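Local coordinates for protein NADH-rubredoxin oxidoreductase (Clostridium acetobutylicum, PDB 3KLJ) that transfers electrons from NADH to rubredoxin through a bound FAD, as an intermediate in the chain that feeds oxygen-scavenging enzymes, at residues A[192-195]-A[196-200]. Residues are numbered along the deposited sequence; the frame is centred on the assembly and turned at random.
Sequences LFLK and DKLDR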
loop_
_atom_site.group_PDB
_atom_site.type_symbol
_atom_site.label_atom_id
_atom_site.label_comp_id
_atom_site.label_asym_id
_atom_site.label_seq_id
_atom_site.Cartn_x
_atom_site.Cartn_y
_atom_site.Cartn_z
ATOM N N LEU A 192 22.540 -0.694 1.111
ATOM C CA LEU A 192 23.576 -1.703 1.245
ATOM C C LEU A 192 23.713 -2.141 2.701
ATOM O O LEU A 192 23.952 -3.312 2.976
ATOM C CB LEU A 192 24.919 -1.198 0.688
ATOM C CG LEU A 192 24.978 -1.080 -0.843
ATOM C CD1 LEU A 192 26.355 -0.593 -1.275
ATOM C CD2 LEU A 192 24.622 -2.410 -1.549
ATOM N N PHE A 193 23.540 -1.204 3.632
ATOM C CA PHE A 193 23.452 -1.550 5.044
ATOM C C PHE A 193 22.315 -2.567 5.238
ATOM O O PHE A 193 22.513 -3.621 5.855
ATOM C CB PHE A 193 23.243 -0.282 5.890
ATOM C CG PHE A 193 23.169 -0.531 7.375
ATOM C CD1 PHE A 193 21.952 -0.846 7.985
ATOM C CD2 PHE A 193 24.308 -0.426 8.165
ATOM C CE1 PHE A 193 21.877 -1.068 9.362
ATOM C CE2 PHE A 193 24.246 -0.642 9.546
ATOM C CZ PHE A 193 23.035 -0.966 10.144
ATOM N N LEU A 194 21.140 -2.259 4.689
ATOM C CA LEU A 194 20.002 -3.151 4.772
ATOM C C LEU A 194 20.277 -4.507 4.079
ATOM O O LEU A 194 20.021 -5.566 4.654
ATOM C CB LEU A 194 18.751 -2.471 4.182
ATOM C CG LEU A 194 17.448 -3.275 4.205
ATOM C CD1 LEU A 194 16.959 -3.444 5.648
ATOM C CD2 LEU A 194 16.375 -2.590 3.349
ATOM N N LYS A 195 20.811 -4.469 2.860
ATOM C CA LYS A 195 21.181 -5.698 2.137
ATOM C C LYS A 195 22.068 -6.615 2.996
ATOM O O LYS A 195 21.829 -7.818 3.059
ATOM C CB LYS A 195 21.898 -5.369 0.823
ATOM C CG LYS A 195 22.238 -6.610 -0.023
ATOM C CD LYS A 195 23.242 -6.312 -1.115
ATOM C CE LYS A 195 23.572 -7.577 -1.912
ATOM N NZ LYS A 195 24.220 -8.656 -1.099
ATOM N N ASP A 196 23.073 -6.035 3.658
ATOM C CA ASP A 196 23.989 -6.784 4.537
ATOM C C ASP A 196 23.244 -7.443 5.692
ATOM O O ASP A 196 23.402 -8.639 5.947
ATOM C CB ASP A 196 25.110 -5.868 5.064
ATOM C CG ASP A 196 25.778 -6.400 6.342
ATOM O OD1 ASP A 196 26.159 -7.587 6.396
ATOM O OD2 ASP A 196 25.941 -5.613 7.297
ATOM N N LYS A 197 22.440 -6.654 6.396
ATOM C CA LYS A 197 21.661 -7.150 7.525
ATOM C C LYS A 197 20.683 -8.258 7.099
ATOM O O LYS A 197 20.494 -9.249 7.815
ATOM C CB LYS A 197 20.884 -6.004 8.181
ATOM C CG LYS A 197 21.720 -5.004 8.972
ATOM C CD LYS A 197 22.429 -5.655 10.154
ATOM C CE LYS A 197 23.104 -4.621 11.015
ATOM N NZ LYS A 197 24.260 -5.210 11.749
ATOM N N LEU A 198 20.071 -8.084 5.932
ATOM C CA LEU A 198 19.194 -9.101 5.375
ATOM C C LEU A 198 19.943 -10.346 4.894
ATOM O O LEU A 198 19.437 -11.457 5.042
ATOM C CB LEU A 198 18.308 -8.514 4.266
ATOM C CG LEU A 198 17.269 -7.487 4.724
ATOM C CD1 LEU A 198 16.560 -6.830 3.534
ATOM C CD2 LEU A 198 16.250 -8.127 5.661
ATOM N N ASP A 199 21.149 -10.152 4.350
ATOM C CA ASP A 199 21.950 -11.231 3.774
ATOM C C ASP A 199 22.521 -12.156 4.842
ATOM O O ASP A 199 22.605 -13.368 4.635
ATOM C CB ASP A 199 23.101 -10.677 2.918
ATOM C CG ASP A 199 23.700 -11.729 1.976
ATOM O OD1 ASP A 199 22.945 -12.301 1.159
ATOM O OD2 ASP A 199 24.927 -11.973 2.043
ATOM N N ARG A 200 22.930 -11.586 5.976
ATOM C CA ARG A 200 23.399 -12.413 7.086
ATOM C C ARG A 200 22.223 -13.071 7.831
ATOM O O ARG A 200 22.423 -14.006 8.611
ATOM C CB ARG A 200 24.361 -11.643 8.013
ATOM C CG ARG A 200 23.734 -10.680 9.027
ATOM C CD ARG A 200 24.816 -9.805 9.680
ATOM N NE ARG A 200 26.125 -10.454 9.639
ATOM C CZ ARG A 200 26.779 -10.935 10.697
ATOM N NH1 ARG A 200 26.269 -10.827 11.919
ATOM N NH2 ARG A 200 27.962 -11.511 10.534
HETATM O O HOH W 1 22.022 -10.271 -0.294
#
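Lys195 and Asp199 are joined through a water that both side chains grip. The water accepts from Lys195 NZ at 2.8 Å and donates to Asp199 OD1 at 2.7 Å. The ammonium and the carboxylate stay beyond salt-bridge range, with Lys195 NZ 4.5 Å from Asp199 OD1. The lysine chain runs extended to CE and turns only at chi4, which directs NZ to the water.

Four i to i+4 backbone bonds join 192-195 to 196-200: Asp196 N to Leu192 O, Lys197 N to Phe193 O, Leu198 N to Leu194 O at 2.8 Å, and Asp199 N to Lys195 O.

Leu194 and Leu198 lie on the buried side, where Leu194 CG meets Leu198 CD1 at 3.7 Å. Both leucines also touch strand 312-317, Leu194 at Ile314 and Leu198 at Ile312.

Phe193 and Lys197 form a second pair. Lys197 CE approaches Phe193 CZ obliquely at 3.8 Å, and Lys197 CG lies 4.0 Å from Phe193 CE1. The lysine chain bends at chi2 (-62°), which swings CE back to the CZ corner of the ring. Its NZ goes on to a hydrogen bond with Glu334 O.

Such i to i+4 pairs are typical of an alpha-helix. With Leu194 and Leu198 buried and charged residues on the more open sides, this one is amphipathic. It is helix 188-199, which links parallel strands 172-175 and 204-206 in a beta-alpha-beta unit of the NADH-binding domain and packs against the C-terminal domain.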